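PDB 4P1L: solute-binding protein Csal_2479 from Chromohalobacter salexigens, which binds D-glucuronate and probably delivers it to a tripartite ATP-independent periplasmic (TRAP) transport system for import into the cytoplasm. Local coordinates for residues Phe106-Pro111 with Ile231-Leu236; Gly120-Arg125 with Thr319-Ala324; Gly144-Tyr149 with Ala205-Pro210. One frame throughout, in Å; residues are numbered along the deposited sequence. Where two conformers were deposited one is given.

Contact 1. Residues Phe106-Pro111 with Ile231-Leu236. With BDP (beta-D-glucopyranuronic acid), chain C.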
loop_
_atom_site.group_PDB
_atom_site.type_symbol
_atom_site.label_atom_id
_atom_site.label_comp_id
_atom_site.label_asym_id
_atom_site.label_seq_id
_atom_site.Cartn_x
_atom_site.Cartn_y
_atom_site.Cartn_z
ATOM N N PHE A 106 -7.821 5.187 9.207
ATOM C CA PHE A 106 -7.898 6.640 9.445
ATOM C C PHE A 106 -6.740 7.233 10.249
ATOM O O PHE A 106 -6.842 8.345 10.757
ATOM C CB PHE A 106 -9.253 7.002 10.112
ATOM C CG PHE A 106 -10.448 6.570 9.308
ATOM C CD1 PHE A 106 -10.883 7.330 8.223
ATOM C CD2 PHE A 106 -11.132 5.389 9.606
ATOM C CE1 PHE A 106 -11.969 6.935 7.483
ATOM C CE2 PHE A 106 -12.229 5.002 8.852
ATOM C CZ PHE A 106 -12.636 5.756 7.797
ATOM N N ILE A 107 -5.616 6.541 10.370
ATOM C CA ILE A 107 -4.538 7.106 11.163
ATOM C C ILE A 107 -3.970 8.371 10.500
ATOM O O ILE A 107 -3.542 9.292 11.190
ATOM C CB ILE A 107 -3.427 6.088 11.499
ATOM C CG1 ILE A 107 -2.570 6.681 12.616
ATOM C CG2 ILE A 107 -2.639 5.668 10.256
ATOM C CD1 ILE A 107 -1.685 5.687 13.275
ATOM N N PHE A 108 -3.962 8.406 9.167
ATOM C CA PHE A 108 -3.546 9.598 8.418
ATOM C C PHE A 108 -4.781 10.367 7.932
ATOM O O PHE A 108 -5.752 9.758 7.494
ATOM C CB PHE A 108 -2.684 9.227 7.198
ATOM C CG PHE A 108 -1.357 8.615 7.549
ATOM C CD1 PHE A 108 -0.386 9.366 8.202
ATOM C CD2 PHE A 108 -1.100 7.288 7.269
ATOM C CE1 PHE A 108 0.821 8.810 8.536
ATOM C CE2 PHE A 108 0.104 6.725 7.603
ATOM C CZ PHE A 108 1.062 7.491 8.255
ATOM N N LYS A 109 -4.734 11.705 8.000
ATOM C CA LYS A 109 -5.841 12.546 7.570
ATOM C C LYS A 109 -5.864 12.696 6.036
ATOM O O LYS A 109 -6.922 12.902 5.431
ATOM C CB LYS A 109 -5.731 13.935 8.222
ATOM C CG LYS A 109 -5.980 13.943 9.720
ATOM C CD LYS A 109 -5.955 15.353 10.303
ATOM C CE LYS A 109 -6.199 15.331 11.819
ATOM N NZ LYS A 109 -6.176 16.717 12.405
ATOM N N SER A 110 -4.696 12.612 5.413
ATOM C CA SER A 110 -4.608 12.718 3.965
ATOM C C SER A 110 -3.288 12.137 3.480
ATOM O O SER A 110 -2.354 11.958 4.268
ATOM C CB SER A 110 -4.702 14.191 3.528
ATOM O OG SER A 110 -3.588 14.926 3.977
ATOM N N PRO A 111 -3.188 11.865 2.174
ATOM C CA PRO A 111 -1.894 11.389 1.674
ATOM C C PRO A 111 -0.785 12.415 1.887
ATOM O O PRO A 111 0.382 12.049 2.121
ATOM C CB PRO A 111 -2.160 11.152 0.186
ATOM C CG PRO A 111 -3.623 10.753 0.157
ATOM C CD PRO A 111 -4.274 11.666 1.203
ATOM N N ILE A 231 -4.674 4.846 4.340
ATOM C CA ILE A 231 -3.711 5.572 3.563
ATOM C C ILE A 231 -2.381 4.873 3.877
ATOM O O ILE A 231 -1.752 5.097 4.926
ATOM C CB ILE A 231 -3.702 7.056 3.948
ATOM C CG1 ILE A 231 -4.993 7.713 3.442
ATOM C CG2 ILE A 231 -2.501 7.732 3.375
ATOM C CD1 ILE A 231 -5.293 9.057 4.091
ATOM N N LEU A 232 -1.998 3.969 2.982
ATOM C CA LEU A 232 -0.886 3.075 3.227
ATOM C C LEU A 232 0.351 3.563 2.460
ATOM O O LEU A 232 0.331 3.701 1.222
ATOM C CB LEU A 232 -1.261 1.658 2.812
ATOM C CG LEU A 232 -2.214 0.943 3.804
ATOM C CD1 LEU A 232 -2.812 -0.316 3.178
ATOM C CD2 LEU A 232 -1.442 0.602 5.086
ATOM N N PRO A 233 1.455 3.834 3.183
ATOM C CA PRO A 233 2.696 4.038 2.450
ATOM C C PRO A 233 3.132 2.750 1.767
ATOM O O PRO A 233 2.703 1.666 2.180
ATOM C CB PRO A 233 3.714 4.414 3.557
ATOM C CG PRO A 233 2.898 4.867 4.694
ATOM C CD PRO A 233 1.657 3.973 4.638
ATOM N N GLU A 234 3.981 2.863 0.746
ATOM C CA GLU A 234 4.703 1.727 0.198
ATOM C C GLU A 234 6.204 2.034 0.210
ATOM O O GLU A 234 6.600 3.190 0.085
ATOM C CB GLU A 234 4.248 1.435 -1.229
ATOM C CG GLU A 234 2.729 1.390 -1.388
ATOM C CD GLU A 234 2.266 0.538 -2.571
ATOM O OE1 GLU A 234 3.097 0.267 -3.482
ATOM O OE2 GLU A 234 1.073 0.157 -2.575
ATOM N N CYS A 235 7.043 1.015 0.392
ATOM C CA CYS A 235 8.473 1.235 0.371
ATOM C C CYS A 235 9.048 0.798 -0.946
ATOM O O CYS A 235 8.507 -0.082 -1.619
ATOM C CB CYS A 235 9.182 0.483 1.501
ATOM S SG CYS A 235 8.995 -1.320 1.451
ATOM N N LEU A 236 10.170 1.416 -1.288
ATOM C CA LEU A 236 11.133 0.880 -2.239
ATOM C C LEU A 236 12.280 0.403 -1.369
ATOM O O LEU A 236 12.922 1.216 -0.695
ATOM C CB LEU A 236 11.600 1.939 -3.229
ATOM C CG LEU A 236 12.778 1.588 -4.127
ATOM C CD1 LEU A 236 12.619 0.245 -4.779
ATOM C CD2 LEU A 236 12.935 2.672 -5.175
HETATM C C1 BDP C . -2.639 -1.804 -3.990
HETATM C C2 BDP C . -1.182 -1.932 -3.568
HETATM C C3 BDP C . -0.687 -3.280 -3.929
HETATM C C4 BDP C . -1.544 -4.281 -3.222
HETATM C C5 BDP C . -3.035 -4.108 -3.616
HETATM C C6 BDP C . -3.961 -5.079 -2.886
HETATM O O2 BDP C . -0.469 -0.941 -4.289
HETATM O O3 BDP C . 0.715 -3.393 -3.346
HETATM O O4 BDP C . -1.116 -5.617 -3.535
HETATM O O5 BDP C . -3.433 -2.803 -3.330
HETATM O O6A BDP C . -5.126 -4.650 -2.601
HETATM O O1 BDP C . -3.125 -0.564 -3.612
HETATM O O6B BDP C . -3.585 -6.250 -2.672
HETATM O O HOH W 1 -4.890 6.378 7.241
#
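The ring of Phe-108 turns an edge to Ile-231: the carbonyl oxygen Ile-231 O lies near the ring plane, 3.3 Å from Phe-108 CD2, and CE2 is the next ring atom to it. Ile-231 O is buried here and has no hydrogen-bonding partner in the model; it faces the C-H edge of the ring, which is probably a partial compensation. Pro-233 reaches the same ring obliquely, its CD 4.3 Å from Phe-108 CE2, while Leu-102, Met-114 and Ile-117, outside the two segments, also touch the Phe-108 side chain. Residues 231-233 link strand 223-230 of one sheet to strand 234-239 of the other, in the two-lobed fold of periplasmic solute-binding proteins, and the loop 106-110 and the first residue of helix 111-118 pack against this crossing. Ile-231 carries the packing with both branches. CG2 stands anti to the backbone N and meets Phe-108 CB and Pro-111 CA; the other branch (chi1 -71°) runs on to CD1, which sits 3.5 Å from Phe-108 O and 4.0 Å from Pro-111 CD, against the backbone carbon C of Ser-110. The hydroxyl of Ser-110 is hydrogen-bonded to Asp-113 at the N-cap of helix 111-118. A water joins the backbones, accepting from Phe-108 N at 2.9 Å and more weakly from Ile-231 N. Three residues further on, Glu-234 has left the loop and entered the sugar pocket: its OE2 accepts a hydrogen bond of 2.6 Å from O2 of the glucuronate and another from Asn-88, while OE1 is held by Asn-86.

Contact 2. Residues Gly120-Arg125 with Thr319-Ala324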
loop_
_atom_site.group_PDB
_atom_site.type_symbol
_atom_site.label_atom_id
_atom_site.label_comp_id
_atom_site.label_asym_id
_atom_site.label_seq_id
_atom_site.Cartn_x
_atom_site.Cartn_y
_atom_site.Cartn_z
ATOM N N GLY A 120 9.936 12.388 7.297
ATOM C CA GLY A 120 10.618 12.912 8.459
ATOM C C GLY A 120 11.048 11.834 9.432
ATOM O O GLY A 120 11.204 10.653 9.077
ATOM N N GLU A 121 11.232 12.247 10.680
ATOM C CA GLU A 121 11.798 11.366 11.698
ATOM C C GLU A 121 10.942 10.137 11.960
ATOM O O GLU A 121 11.466 9.054 12.183
ATOM C CB GLU A 121 12.027 12.136 13.009
ATOM C CG GLU A 121 12.611 11.286 14.118
ATOM C CD GLU A 121 11.558 10.535 14.935
ATOM O OE1 GLU A 121 10.432 11.059 15.142
ATOM O OE2 GLU A 121 11.867 9.405 15.389
ATOM N N ILE A 122 9.627 10.293 11.929
ATOM C CA ILE A 122 8.739 9.161 12.157
ATOM C C ILE A 122 8.972 8.089 11.070
ATOM O O ILE A 122 9.030 6.893 11.368
ATOM C CB ILE A 122 7.284 9.633 12.200
ATOM C CG1 ILE A 122 7.026 10.415 13.480
ATOM C CG2 ILE A 122 6.321 8.465 12.087
ATOM C CD1 ILE A 122 5.649 11.067 13.527
ATOM N N GLY A 123 9.144 8.510 9.821
ATOM C CA GLY A 123 9.440 7.553 8.765
ATOM C C GLY A 123 10.706 6.750 9.053
ATOM O O GLY A 123 10.804 5.560 8.707
ATOM N N GLU A 124 11.686 7.385 9.686
ATOM C CA GLU A 124 12.942 6.700 9.996
ATOM C C GLU A 124 12.718 5.574 10.998
ATOM O O GLU A 124 13.387 4.548 10.941
ATOM C CB GLU A 124 14.001 7.675 10.529
ATOM C CG GLU A 124 14.701 8.500 9.460
ATOM C CD GLU A 124 15.522 7.649 8.485
ATOM O OE1 GLU A 124 16.100 6.616 8.895
ATOM O OE2 GLU A 124 15.574 8.019 7.295
ATOM N N ARG A 125 11.788 5.764 11.931
ATOM C CA ARG A 125 11.484 4.701 12.884
ATOM C C ARG A 125 10.942 3.471 12.131
ATOM O O ARG A 125 11.158 2.337 12.550
ATOM C CB ARG A 125 10.427 5.145 13.885
ATOM C CG ARG A 125 10.898 6.136 14.886
ATOM C CD ARG A 125 9.797 6.431 15.888
ATOM N NE ARG A 125 9.598 7.866 16.064
ATOM C CZ ARG A 125 8.671 8.413 16.844
ATOM N NH1 ARG A 125 7.849 7.641 17.546
ATOM N NH2 ARG A 125 8.571 9.737 16.921
ATOM N N THR A 319 0.498 7.770 18.806
ATOM C CA THR A 319 0.177 9.128 19.235
ATOM C C THR A 319 1.056 10.170 18.551
ATOM O O THR A 319 0.580 11.276 18.268
ATOM C CB THR A 319 0.212 9.283 20.780
ATOM O OG1 THR A 319 1.521 9.017 21.259
ATOM C CG2 THR A 319 -0.726 8.320 21.437
ATOM N N ASP A 320 2.305 9.820 18.217
ATOM C CA ASP A 320 3.161 10.778 17.524
ATOM C C ASP A 320 2.603 11.064 16.115
ATOM O O ASP A 320 2.594 12.208 15.659
ATOM C CB ASP A 320 4.613 10.307 17.436
ATOM C CG ASP A 320 5.369 10.406 18.782
ATOM O OD1 ASP A 320 4.876 11.059 19.729
ATOM O OD2 ASP A 320 6.472 9.820 18.875
ATOM N N ILE A 321 2.121 10.025 15.431
ATOM C CA ILE A 321 1.552 10.212 14.112
ATOM C C ILE A 321 0.272 11.051 14.206
ATOM O O ILE A 321 0.048 11.962 13.402
ATOM C CB ILE A 321 1.287 8.861 13.429
ATOM C CG1 ILE A 321 2.627 8.219 13.033
ATOM C CG2 ILE A 321 0.381 9.053 12.198
ATOM C CD1 ILE A 321 2.524 6.718 12.705
ATOM N N GLN A 322 -0.582 10.744 15.177
ATOM C CA GLN A 322 -1.809 11.498 15.348
ATOM C C GLN A 322 -1.491 12.962 15.679
ATOM O O GLN A 322 -2.083 13.877 15.112
ATOM C CB GLN A 322 -2.659 10.918 16.459
ATOM C CG GLN A 322 -3.154 9.490 16.207
ATOM C CD GLN A 322 -3.853 8.920 17.430
ATOM O OE1 GLN A 322 -3.396 9.094 18.568
ATOM N NE2 GLN A 322 -4.974 8.252 17.205
ATOM N N ASP A 323 -0.554 13.167 16.590
ATOM C CA ASP A 323 -0.227 14.505 17.047
ATOM C C ASP A 323 0.401 15.332 15.928
ATOM O O ASP A 323 0.240 16.551 15.896
ATOM C CB ASP A 323 0.701 14.456 18.265
ATOM C CG ASP A 323 -0.005 13.942 19.527
ATOM O OD1 ASP A 323 -1.231 13.733 19.499
ATOM O OD2 ASP A 323 0.682 13.750 20.549
ATOM N N ALA A 324 1.055 14.674 14.973
ATOM C CA ALA A 324 1.771 15.399 13.928
ATOM C C ALA A 324 0.807 15.965 12.884
ATOM O O ALA A 324 1.236 16.615 11.926
ATOM C CB ALA A 324 2.805 14.493 13.242
#
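A salt-bridge network of Glu-121, Arg-125 and Asp-320 spans two nearly antiparallel helices at the protein surface, away from the sugar site. The first turn of helix 121-132 faces the last turns of helix 315-323, the final helix of the chain; the axes of the short segments 121-125 and 319-323 approach to 11.3 Å at 154°, a gap bridged by side chains such as Arg-125. Arg-125 stands between the two acids with its guanidinium edge turned to both. Glu-121, one turn back in the same helix, is bound side-on: NE donates to Glu-121 OE2 at 2.8 Å, and NH2 meets the syn lone pair of Glu-121 OE1 in a nearly straight bond. Asp-320 of the other helix is bound end-on, NH1 and NH2 both converging on one oxygen, Asp-320 OD2, at 2.9 Å each. That oxygen lies in the guanidinium plane and is approached from its anti side, the carboxylate standing almost perpendicular to the guanidinium at 87°. With chi3 at -131° the chain of Arg-125 bends so that both edges can be used. Replaced by a leucine, the residue would keep little more than bulk, and Asp-320 and Glu-121, whose OD2 and OE1 are 5.6 Å apart, would probably be left as unbridged like charges. Next to this network lies a small apolar patch. Ile-122 points at the opposite helix, and Ile-117 of helix 111-118 touches Ile-122, Ile-321 and Ala-324 alike. The two isoleucines meet by their branches, Ile-122 CG2 lying 3.8 Å from Ile-321 CG1, while the longer arm of Ile-122 ends with CD1 against the backbone carbonyl Asp-320 O at 3.9 Å.

Contact 3. Residues Gly144-Tyr149 with Ala205-Pro210. With BDP (beta-D-glucopyranuronic acid), chain C.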
loop_
_atom_site.group_PDB
_atom_site.type_symbol
_atom_site.label_atom_id
_atom_site.label_comp_id
_atom_site.label_asym_id
_atom_site.label_seq_id
_atom_site.Cartn_x
_atom_site.Cartn_y
_atom_site.Cartn_z
ATOM N N GLY A 144 -2.262 6.707 -2.311
ATOM C CA GLY A 144 -3.531 7.397 -2.129
ATOM C C GLY A 144 -4.293 6.891 -0.910
ATOM O O GLY A 144 -3.718 6.378 0.067
ATOM N N ALA A 145 -5.602 7.043 -0.986
ATOM C CA ALA A 145 -6.514 6.486 -0.011
ATOM C C ALA A 145 -7.326 5.337 -0.623
ATOM O O ALA A 145 -7.752 5.393 -1.787
ATOM C CB ALA A 145 -7.433 7.570 0.508
ATOM N N ARG A 146 -7.531 4.297 0.172
ATOM C CA ARG A 146 -8.358 3.158 -0.234
ATOM C C ARG A 146 -9.814 3.341 0.190
ATOM O O ARG A 146 -10.104 3.711 1.338
ATOM C CB ARG A 146 -7.837 1.854 0.369
ATOM C CG ARG A 146 -6.341 1.587 0.050
ATOM C CD ARG A 146 -5.773 0.425 0.826
ATOM N NE ARG A 146 -6.336 -0.886 0.479
ATOM C CZ ARG A 146 -5.770 -1.780 -0.329
ATOM N NH1 ARG A 146 -4.618 -1.533 -0.923
ATOM N NH2 ARG A 146 -6.383 -2.937 -0.558
ATOM N N SER A 147 -10.725 3.061 -0.735
ATOM C CA SER A 147 -12.159 3.155 -0.480
ATOM C C SER A 147 -12.896 1.892 -0.903
ATOM O O SER A 147 -12.423 1.116 -1.759
ATOM C CB SER A 147 -12.744 4.373 -1.214
ATOM O OG SER A 147 -12.244 5.573 -0.667
ATOM N N LEU A 148 -14.071 1.699 -0.315
ATOM C CA LEU A 148 -14.907 0.531 -0.582
ATOM C C LEU A 148 -15.565 0.574 -1.941
ATOM O O LEU A 148 -16.152 1.589 -2.333
ATOM C CB LEU A 148 -16.060 0.427 0.423
ATOM C CG LEU A 148 -15.830 0.035 1.861
ATOM C CD1 LEU A 148 -17.139 0.229 2.663
ATOM C CD2 LEU A 148 -15.354 -1.401 1.947
ATOM N N TYR A 149 -15.532 -0.554 -2.629
ATOM C CA TYR A 149 -16.391 -0.728 -3.783
ATOM C C TYR A 149 -17.121 -2.055 -3.753
ATOM O O TYR A 149 -16.600 -3.027 -3.218
ATOM C CB TYR A 149 -15.611 -0.575 -5.078
ATOM C CG TYR A 149 -14.283 -1.304 -5.176
ATOM C CD1 TYR A 149 -14.203 -2.612 -5.662
ATOM C CD2 TYR A 149 -13.102 -0.657 -4.859
ATOM C CE1 TYR A 149 -12.972 -3.234 -5.818
ATOM C CE2 TYR A 149 -11.866 -1.278 -5.007
ATOM C CZ TYR A 149 -11.802 -2.569 -5.464
ATOM O OH TYR A 149 -10.556 -3.161 -5.611
ATOM N N ALA A 205 -14.574 -5.061 -2.507
ATOM C CA ALA A 205 -13.194 -4.995 -2.044
ATOM C C ALA A 205 -12.922 -3.514 -1.775
ATOM O O ALA A 205 -13.849 -2.717 -1.735
ATOM C CB ALA A 205 -12.229 -5.571 -3.104
ATOM N N GLU A 206 -11.667 -3.128 -1.591
ATOM C CA GLU A 206 -11.375 -1.744 -1.317
ATOM C C GLU A 206 -9.983 -1.392 -1.824
ATOM O O GLU A 206 -9.048 -2.195 -1.747
ATOM C CB GLU A 206 -11.555 -1.438 0.182
ATOM C CG GLU A 206 -10.936 -2.445 1.129
ATOM C CD GLU A 206 -9.414 -2.293 1.288
ATOM O OE1 GLU A 206 -8.939 -1.187 1.626
ATOM O OE2 GLU A 206 -8.697 -3.304 1.118
ATOM N N ASN A 207 -9.841 -0.187 -2.374
ATOM C CA ASN A 207 -8.576 0.221 -2.962
ATOM C C ASN A 207 -8.651 1.655 -3.450
ATOM O O ASN A 207 -9.715 2.293 -3.416
ATOM C CB ASN A 207 -8.163 -0.723 -4.114
ATOM C CG ASN A 207 -6.714 -1.099 -4.041
ATOM O OD1 ASN A 207 -5.827 -0.221 -3.888
ATOM N ND2 ASN A 207 -6.437 -2.395 -4.069
ATOM N N ASN A 208 -7.503 2.141 -3.907
ATOM C CA ASN A 208 -7.385 3.450 -4.526
ATOM C C ASN A 208 -7.873 3.400 -5.962
ATOM O O ASN A 208 -8.132 2.316 -6.495
ATOM C CB ASN A 208 -5.940 3.925 -4.459
ATOM C CG ASN A 208 -4.958 2.883 -5.005
ATOM O OD1 ASN A 208 -5.143 2.337 -6.092
ATOM N ND2 ASN A 208 -3.924 2.598 -4.228
ATOM N N TYR A 209 -8.016 4.564 -6.585
ATOM C CA TYR A 209 -8.525 4.616 -7.948
ATOM C C TYR A 209 -7.648 3.836 -8.957
ATOM O O TYR A 209 -8.160 3.012 -9.752
ATOM C CB TYR A 209 -8.708 6.059 -8.380
ATOM C CG TYR A 209 -9.972 6.755 -7.894
ATOM C CD1 TYR A 209 -11.231 6.264 -8.182
ATOM C CD2 TYR A 209 -9.885 7.942 -7.173
ATOM C CE1 TYR A 209 -12.392 6.940 -7.735
ATOM C CE2 TYR A 209 -11.026 8.623 -6.730
ATOM C CZ TYR A 209 -12.273 8.121 -7.023
ATOM O OH TYR A 209 -13.408 8.798 -6.592
ATOM N N PRO A 210 -6.327 4.046 -8.919
ATOM C CA PRO A 210 -5.556 3.343 -9.946
ATOM C C PRO A 210 -5.624 1.840 -9.854
ATOM O O PRO A 210 -5.617 1.198 -10.903
ATOM C CB PRO A 210 -4.139 3.874 -9.763
ATOM C CG PRO A 210 -4.337 5.220 -9.135
ATOM C CD PRO A 210 -5.506 5.027 -8.200
HETATM C C1 BDP C . -2.639 -1.804 -3.990
HETATM C C2 BDP C . -1.182 -1.932 -3.568
HETATM C C3 BDP C . -0.687 -3.280 -3.929
HETATM C C4 BDP C . -1.544 -4.281 -3.222
HETATM C C5 BDP C . -3.035 -4.108 -3.616
HETATM C C6 BDP C . -3.961 -5.079 -2.886
HETATM O O2 BDP C . -0.469 -0.941 -4.289
HETATM O O3 BDP C . 0.715 -3.393 -3.346
HETATM O O4 BDP C . -1.116 -5.617 -3.535
HETATM O O5 BDP C . -3.433 -2.803 -3.330
HETATM O O6A BDP C . -5.126 -4.650 -2.601
HETATM O O1 BDP C . -3.125 -0.564 -3.612
HETATM O O6B BDP C . -3.585 -6.250 -2.672
HETATM O O HOH W 2 -8.655 -4.235 -3.862
#
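Tyr-149 lays its ring over the backbone of the neighbouring strand, with Ala-205 O 3.7 Å above the ring centre and Ala-205 CB touching CE1. This is the tight part of an antiparallel pairing between strand 146-150 and the edge strand 204-207: Ser-147 with Asn-207 and Tyr-149 with Ala-205 are hydrogen-bonded pairs, Leu-148 with Glu-206 the non-hydrogen-bonded one between them. A chi1 of 46° places CG between the backbone N and the carbonyl carbon and swings the ring across the strand. Its OH bonds His-217 and a water, which also bridges Glu-206 O and Asn-207 ND2. Around partly exposed Gly-144 and Ala-145 the contact is thinner: a CA-H...O contact of 3.4 Å from Asn-208 CA to Ala-145 O. On the ligand side Arg-146 grips Glu-206 side-on, NE to OE1 and NH2 to OE2, both at 2.9 Å; His-229 also binds OE1. The same NH2 reaches the sugar carboxylate at O6A (2.9 Å), and NH1 the ring oxygen O5. Asn-207 OD1 takes Asn-208 N in its carbonyl plane and a 2.7 Å bond from sugar O1, while ND2 gives to O5, which fixes the amide's rotation. Glu-206 thus orients Arg-146 from the second shell; Arg-167 also bonds the sugar, and the bond of Arg-146 to the carboxylate is consistent with a preference for a uronate over a neutral sugar.

Overall arrangement
Along the chain the segments come as 106-111, 120-125, 144-149, 205-210, 231-236 and 319-324, so contacts 1 and 2 cross and contact 3 falls within the span of both. Contact 1 is the middle of the row, its centre 12 Å from each of the others; contacts 2 and 3 are 24 Å apart, their nearest atoms about 13 Å. Contact 3 belongs to the four-stranded sheet, whose strand 223-230 leads through contact 1 into strand 234-239 of the five-stranded sheet. Contacts 1 and 3 therefore bring groups from both sheets to one glucuronate. Outward, Ile-321 packs on Ile-107 and Phe-108, joining the C-terminal helix of contact 2 to the segment 106-111 of contact 1.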